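Local coordinates for nitrite transporter NirC (Salmonella enterica subsp. enterica serovar Typhimurium, PDB 4FC4), which forms a pentameric channel of the formate/nitrite transporter family that carries nitrite into and out of the cell across the cytoplasmic membrane, at residues Asn12-Arg15 with Ile16-Ser20; Phe27-Ser30 with Ser31-Gly35; His83-Phe86 with Leu87-Val91. One frame throughout, in Å; residues are numbered along the deposited sequence.

Interaction 1 of 3, residues Asn12-Arg15 with Ile16-Ser20; sequences NAAR and IARLS
Ile16 lies against Asn12, one helical turn earlier. Its CG1 sits 3.2 Å from Asn12 O, and CD1 comes within 3.8 Å of Asn12 ND2, the two side chains passing each other at a slant. The same turn is tied by Ile16 N, which donates to Asn12 O at 2.8 Å with an N-H...O angle of 163°. Asn12 turns its other amide atom to Arg15. Arg15 meets that oxygen side-on: NE at 3.0 Å and NH2 at 2.7 Å both donate to Asn12 OD1, which lies in the guanidinium plane. The bend at chi3 (46°), after a stem extended through chi1 and chi2, brings the guanidinium back to the amide, and two bonds to one oxygen help to set its rotation. An asparagine suits this place because its side-chain oxygen accepts while its nitrogen faces a hydrocarbon.

All of this lies on helix 3-22, the amino-terminal helix of the formate/nitrite transporter fold, which precedes the first predicted transmembrane helix. Its backbone bonds run from residue i+4 to residue i, including Ala17 N to Ala13 O and Leu19 N to Arg15 O. Arg18 doubles back over this backbone, bent at chi3 (-59°), laying one guanidinium face over Ala14 O and Arg15 CA. Its NH2 comes 3.5 Å from Ala14 CB, and its NH1 is 3.6 Å from Arg15 CA. The small methyl of Ala14 allows so close a return, and the long exposed arginine can keep its charge near solvent while its chain covers the helix.

Farther out, Arg15 NH2 forms a salt bridge with Glu78, so the guanidinium is held by a neutral amide and by a carboxylate. Buried Ile16 and partly exposed Ala17 both pack on Ile104 of helix 98-125, where hydrocarbon side chains fit.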
loop_
_atom_site.group_PDB
_atom_site.type_symbol
_atom_site.label_atom_id
_atom_site.label_comp_id
_atom_site.label_asym_id
_atom_site.label_seq_id
_atom_site.Cartn_x
_atom_site.Cartn_y
_atom_site.Cartn_z
ATOM N N ASN B 12 12.139 -7.474 -27.628
ATOM C CA ASN B 12 10.842 -6.859 -27.804
ATOM C C ASN B 12 10.719 -6.052 -29.132
ATOM O O ASN B 12 9.676 -6.024 -29.801
ATOM C CB ASN B 12 10.571 -5.993 -26.613
ATOM C CG ASN B 12 9.125 -5.567 -26.521
ATOM O OD1 ASN B 12 8.205 -6.349 -26.757
ATOM N ND2 ASN B 12 8.918 -4.315 -26.190
ATOM N N ALA B 13 11.800 -5.404 -29.529
ATOM C CA ALA B 13 11.763 -4.586 -30.703
ATOM C C ALA B 13 11.582 -5.457 -31.955
ATOM O O ALA B 13 10.776 -5.096 -32.846
ATOM C CB ALA B 13 13.010 -3.741 -30.758
ATOM N N ALA B 14 12.303 -6.591 -32.019
ATOM C CA ALA B 14 12.104 -7.600 -33.101
ATOM C C ALA B 14 10.684 -8.169 -33.134
ATOM O O ALA B 14 10.118 -8.381 -34.209
ATOM C CB ALA B 14 13.164 -8.733 -33.091
ATOM N N ARG B 15 10.106 -8.365 -31.962
ATOM C CA ARG B 15 8.732 -8.839 -31.831
ATOM C C ARG B 15 7.750 -7.822 -32.348
ATOM O O ARG B 15 6.801 -8.211 -33.029
ATOM C CB ARG B 15 8.387 -9.153 -30.365
ATOM C CG ARG B 15 7.058 -9.880 -30.200
ATOM C CD ARG B 15 6.490 -9.774 -28.789
ATOM N NE ARG B 15 6.515 -8.424 -28.216
ATOM C CZ ARG B 15 5.556 -7.491 -28.373
ATOM N NH1 ARG B 15 4.494 -7.721 -29.138
ATOM N NH2 ARG B 15 5.672 -6.295 -27.801
ATOM N N ILE B 16 7.968 -6.541 -31.990
ATOM C CA ILE B 16 7.162 -5.430 -32.497
ATOM C C ILE B 16 7.259 -5.374 -34.033
ATOM O O ILE B 16 6.248 -5.325 -34.728
ATOM C CB ILE B 16 7.596 -4.093 -31.862
ATOM C CG1 ILE B 16 7.188 -4.016 -30.383
ATOM C CG2 ILE B 16 7.038 -2.886 -32.642
ATOM C CD1 ILE B 16 7.939 -2.935 -29.628
ATOM N N ALA B 17 8.488 -5.438 -34.548
ATOM C CA ALA B 17 8.735 -5.529 -35.961
ATOM C C ALA B 17 8.014 -6.688 -36.612
ATOM O O ALA B 17 7.478 -6.518 -37.720
ATOM C CB ALA B 17 10.217 -5.640 -36.224
ATOM N N ARG B 18 7.996 -7.862 -35.954
ATOM C CA ARG B 18 7.360 -9.054 -36.582
ATOM C C ARG B 18 5.866 -8.824 -36.606
ATOM O O ARG B 18 5.195 -9.116 -37.611
ATOM C CB ARG B 18 7.726 -10.407 -35.917
ATOM C CG ARG B 18 9.135 -10.902 -36.266
ATOM C CD ARG B 18 9.445 -12.312 -35.768
ATOM N NE ARG B 18 9.320 -12.379 -34.319
ATOM C CZ ARG B 18 10.291 -12.101 -33.456
ATOM N NH1 ARG B 18 10.034 -12.171 -32.180
ATOM N NH2 ARG B 18 11.515 -11.769 -33.864
ATOM N N LEU B 19 5.373 -8.237 -35.516
ATOM C CA LEU B 19 3.966 -7.925 -35.400
ATOM C C LEU B 19 3.518 -6.956 -36.506
ATOM O O LEU B 19 2.523 -7.206 -37.168
ATOM C CB LEU B 19 3.651 -7.382 -34.024
ATOM C CG LEU B 19 2.184 -7.065 -33.731
ATOM C CD1 LEU B 19 1.418 -8.359 -33.808
ATOM C CD2 LEU B 19 2.013 -6.418 -32.344
ATOM N N SER B 20 4.271 -5.880 -36.709
ATOM C CA SER B 20 3.949 -4.859 -37.678
ATOM C C SER B 20 3.819 -5.438 -39.096
ATOM O O SER B 20 2.865 -5.149 -39.822
ATOM C CB SER B 20 5.017 -3.766 -37.616
ATOM O OG SER B 20 4.770 -2.746 -38.573
#

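Interaction 2 of 3, residues Phe27-Ser30 with Ser31-Gly35; sequences FWVS and SAMAG
Met33 reaches back along one turn of helix to Val29. Both lie on helix 24-51, the first predicted membrane-spanning helix of the formate/nitrite transporter fold, on a side that faces a partner in the pentamer: Val29 packs on Gly244 and Met33 on Tyr245 of a neighbouring subunit. Met33 CB starts 3.5 Å from both Val29 O and Ser30 O. With chi1 at -69°, CG stands beside its own backbone N and thus close to Val29 O, at 3.0 Å, the same oxygen that accepts Met33 N. SD has drawn away to 4.2 Å from Val29 O, and the extended chain then brings the terminal CE methyl to 4.0 Å from Val29 CG1. A long, unbranched, flexible residue suits a seam between subunits, and a branched valine offers the CG1 methyl that CE meets.

The side turned into the subunit carries Ser31 and Phe27. Ser31 O accepts from Asn112 ND2 of helix 98-125, while Ser31 OG stays within its own helix. That hydroxyl donates to Phe27 O at 3.0 Å, reaching the carbonyl from the face opposite Ser31 N, and it also stands over one face of the Phe27 ring, 3.5 Å from CE2.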
loop_
_atom_site.group_PDB
_atom_site.type_symbol
_atom_site.label_atom_id
_atom_site.label_comp_id
_atom_site.label_asym_id
_atom_site.label_seq_id
_atom_site.Cartn_x
_atom_site.Cartn_y
_atom_site.Cartn_z
ATOM N N PHE B 27 -1.280 -5.510 -34.907
ATOM C CA PHE B 27 -0.561 -4.252 -34.679
ATOM C C PHE B 27 -1.496 -3.078 -34.371
ATOM O O PHE B 27 -1.286 -2.363 -33.400
ATOM C CB PHE B 27 0.406 -3.867 -35.835
ATOM C CG PHE B 27 1.342 -2.769 -35.433
ATOM C CD1 PHE B 27 2.508 -3.061 -34.716
ATOM C CD2 PHE B 27 1.008 -1.423 -35.660
ATOM C CE1 PHE B 27 3.354 -2.038 -34.306
ATOM C CE2 PHE B 27 1.836 -0.413 -35.210
ATOM C CZ PHE B 27 3.018 -0.716 -34.552
ATOM N N TRP B 28 -2.533 -2.896 -35.188
ATOM C CA TRP B 28 -3.442 -1.780 -34.985
ATOM C C TRP B 28 -4.320 -1.984 -33.809
ATOM O O TRP B 28 -4.546 -1.012 -33.052
ATOM C CB TRP B 28 -4.263 -1.456 -36.228
ATOM C CG TRP B 28 -3.391 -0.849 -37.282
ATOM C CD1 TRP B 28 -2.676 -1.508 -38.265
ATOM C CD2 TRP B 28 -3.052 0.579 -37.458
ATOM N NE1 TRP B 28 -1.961 -0.629 -39.039
ATOM C CE2 TRP B 28 -2.136 0.641 -38.616
ATOM C CE3 TRP B 28 -3.429 1.770 -36.825
ATOM C CZ2 TRP B 28 -1.626 1.847 -39.095
ATOM C CZ3 TRP B 28 -2.917 2.984 -37.331
ATOM C CH2 TRP B 28 -2.032 3.014 -38.430
ATOM N N VAL B 29 -4.821 -3.207 -33.609
ATOM C CA VAL B 29 -5.689 -3.425 -32.437
ATOM C C VAL B 29 -4.893 -3.078 -31.152
ATOM O O VAL B 29 -5.327 -2.350 -30.264
ATOM C CB VAL B 29 -6.261 -4.867 -32.378
ATOM C CG1 VAL B 29 -6.927 -5.137 -31.035
ATOM C CG2 VAL B 29 -7.310 -5.060 -33.463
ATOM N N SER B 30 -3.678 -3.564 -31.128
ATOM C CA SER B 30 -2.847 -3.534 -29.971
ATOM C C SER B 30 -2.297 -2.091 -29.702
ATOM O O SER B 30 -2.213 -1.671 -28.535
ATOM C CB SER B 30 -1.788 -4.636 -30.149
ATOM O OG SER B 30 -0.939 -4.674 -29.047
ATOM N N SER B 31 -1.974 -1.328 -30.760
ATOM C CA SER B 31 -1.762 0.118 -30.627
ATOM C C SER B 31 -3.036 0.909 -30.200
ATOM O O SER B 31 -2.957 1.841 -29.382
ATOM C CB SER B 31 -1.295 0.692 -31.952
ATOM O OG SER B 31 -0.048 0.168 -32.293
ATOM N N ALA B 32 -4.201 0.606 -30.793
ATOM C CA ALA B 32 -5.450 1.292 -30.373
ATOM C C ALA B 32 -5.679 1.016 -28.883
ATOM O O ALA B 32 -6.113 1.906 -28.142
ATOM C CB ALA B 32 -6.660 0.863 -31.219
ATOM N N MET B 33 -5.407 -0.217 -28.458
ATOM C CA MET B 33 -5.572 -0.573 -27.072
ATOM C C MET B 33 -4.767 0.368 -26.155
ATOM O O MET B 33 -5.288 0.878 -25.175
ATOM C CB MET B 33 -5.186 -2.036 -26.818
ATOM C CG MET B 33 -6.112 -3.104 -27.415
ATOM S SD MET B 33 -5.571 -4.753 -26.861
ATOM C CE MET B 33 -7.021 -5.788 -27.101
ATOM N N ALA B 34 -3.502 0.617 -26.477
ATOM C CA ALA B 34 -2.705 1.452 -25.605
ATOM C C ALA B 34 -3.272 2.875 -25.464
ATOM O O ALA B 34 -3.273 3.412 -24.366
ATOM C CB ALA B 34 -1.249 1.486 -26.024
ATOM N N GLY B 35 -3.747 3.475 -26.565
ATOM C CA GLY B 35 -4.314 4.812 -26.502
ATOM C C GLY B 35 -5.588 4.801 -25.686
ATOM O O GLY B 35 -5.799 5.656 -24.868
#

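Interaction 3 of 3, residues His83-Phe86 with Leu87-Val91; sequences HTMF and LTLGV
The two rings of residues 83-91, on His83 and Phe86, leave the contact with Leu87 to their stems: His83 CB lies 4.2 Å from Leu87 CD1. On one face of the Phe86 ring stands the CE methyl of the preceding residue, Met85, 4.3 Å above the plane and offset toward the rim, a loose apolar approach. Asn12 and Cys9 of helix 3-22 also touch this ring. The His83 imidazole is fixed by both nitrogens, NE2 to Glu78 and ND1 to Thr108.

Met85 and Leu89 run side by side and point the same way, Met85 CG meeting Leu89 CD1 at 4.1 Å; an unbranched methionine and a branched leucine, both apolar, suit this buried place. Helix 80-93 follows the short break after helix 67-75, an interrupted span as in other channels of this family. Leu87 leans over the turn before it, with CB and CG each 3.2 Å from His83 O.

Thr88 departs from the regular pattern. Its N-H makes a weak bond to Met85 O at a poor 121°, whereas Leu89 N meets that oxygen nearly straight, at 176°. Thr84 O instead receives Thr88 OG1 at 2.7 Å: chi1 of -75° sets OG1 beside the backbone N, within reach of Thr84 O, which it meets almost along the C=O axis. A buried threonine can thus bond its hydroxyl to its own helix while its side chain still packs against apolar neighbours such as Val238.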
loop_
_atom_site.group_PDB
_atom_site.type_symbol
_atom_site.label_atom_id
_atom_site.label_comp_id
_atom_site.label_asym_id
_atom_site.label_seq_id
_atom_site.Cartn_x
_atom_site.Cartn_y
_atom_site.Cartn_z
ATOM N N HIS B 83 7.850 2.488 -27.400
ATOM C CA HIS B 83 8.494 2.138 -28.646
ATOM C C HIS B 83 9.725 2.974 -28.916
ATOM O O HIS B 83 10.732 2.450 -29.468
ATOM C CB HIS B 83 7.497 2.153 -29.821
ATOM C CG HIS B 83 6.573 0.956 -29.862
ATOM N ND1 HIS B 83 5.910 0.599 -30.968
ATOM C CD2 HIS B 83 6.211 0.027 -28.866
ATOM C CE1 HIS B 83 5.172 -0.517 -30.742
ATOM N NE2 HIS B 83 5.353 -0.877 -29.448
ATOM N N THR B 84 9.704 4.262 -28.516
ATOM C CA THR B 84 10.893 5.105 -28.782
ATOM C C THR B 84 12.177 4.500 -28.172
ATOM O O THR B 84 13.252 4.493 -28.862
ATOM C CB THR B 84 10.769 6.576 -28.333
ATOM O OG1 THR B 84 10.694 6.625 -26.922
ATOM C CG2 THR B 84 9.594 7.278 -28.955
ATOM N N MET B 85 12.060 4.021 -26.904
ATOM C CA MET B 85 13.145 3.271 -26.219
ATOM C C MET B 85 13.422 1.884 -26.798
ATOM O O MET B 85 14.582 1.575 -27.095
ATOM C CB MET B 85 12.907 3.137 -24.718
ATOM C CG MET B 85 14.004 2.422 -23.923
ATOM S SD MET B 85 13.537 2.412 -22.149
ATOM C CE MET B 85 12.306 1.115 -22.087
ATOM N N PHE B 86 12.380 1.073 -26.992
ATOM C CA PHE B 86 12.556 -0.334 -27.343
ATOM C C PHE B 86 13.287 -0.434 -28.678
ATOM O O PHE B 86 14.304 -1.183 -28.852
ATOM C CB PHE B 86 11.189 -1.074 -27.432
ATOM C CG PHE B 86 10.531 -1.378 -26.091
ATOM C CD1 PHE B 86 11.196 -2.109 -25.092
ATOM C CD2 PHE B 86 9.213 -0.954 -25.828
ATOM C CE1 PHE B 86 10.564 -2.402 -23.863
ATOM C CE2 PHE B 86 8.582 -1.236 -24.606
ATOM C CZ PHE B 86 9.258 -1.946 -23.621
ATOM N N LEU B 87 12.745 0.323 -29.634
ATOM C CA LEU B 87 13.247 0.308 -30.988
ATOM C C LEU B 87 14.669 0.837 -31.067
ATOM O O LEU B 87 15.454 0.357 -31.866
ATOM C CB LEU B 87 12.298 1.044 -31.919
ATOM C CG LEU B 87 10.866 0.491 -31.935
ATOM C CD1 LEU B 87 10.062 1.216 -32.993
ATOM C CD2 LEU B 87 10.834 -0.998 -32.251
ATOM N N THR B 88 15.018 1.776 -30.197
ATOM C CA THR B 88 16.360 2.347 -30.194
ATOM C C THR B 88 17.356 1.241 -29.836
ATOM O O THR B 88 18.335 0.987 -30.600
ATOM C CB THR B 88 16.454 3.536 -29.200
ATOM O OG1 THR B 88 15.782 4.667 -29.779
ATOM C CG2 THR B 88 17.908 3.895 -28.891
ATOM N N LEU B 89 17.087 0.592 -28.698
ATOM C CA LEU B 89 17.867 -0.534 -28.217
ATOM C C LEU B 89 17.891 -1.639 -29.253
ATOM O O LEU B 89 18.920 -2.290 -29.430
ATOM C CB LEU B 89 17.344 -1.042 -26.844
ATOM C CG LEU B 89 17.626 -0.014 -25.734
ATOM C CD1 LEU B 89 17.018 -0.372 -24.390
ATOM C CD2 LEU B 89 19.130 0.158 -25.566
ATOM N N GLY B 90 16.777 -1.861 -29.946
ATOM C CA GLY B 90 16.737 -2.839 -31.064
ATOM C C GLY B 90 17.698 -2.505 -32.202
ATOM O O GLY B 90 18.458 -3.386 -32.669
ATOM N N VAL B 91 17.710 -1.237 -32.627
ATOM C CA VAL B 91 18.672 -0.809 -33.679
ATOM C C VAL B 91 20.099 -0.996 -33.162
ATOM O O VAL B 91 20.942 -1.569 -33.848
ATOM C CB VAL B 91 18.412 0.655 -34.163
ATOM C CG1 VAL B 91 19.499 1.132 -35.110
ATOM C CG2 VAL B 91 17.025 0.775 -34.817
#

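Interaction 1, on helix 3-22, touches both others; its centre is about 11 Å from that of interaction 3 and about 14 Å from that of interaction 2. Interactions 2 and 3 lie about 18 Å apart, centre to centre, yet they too meet, Phe27 CE1 lying 4.3 Å from His83 CE1. Ile16 CD1 approaches His83 NE2 at 3.3 Å and Asn12 ND2 comes 3.4 Å from Phe86 CG; toward interaction 2, Ser20 CA packs on Phe27 CD1 at 3.8 Å. Glu78, just before helix 80-93, is the common polar partner, linking all three helices: its carboxylate binds Arg15 and His83, and its backbone is hydrogen-bonded to that of Ser30.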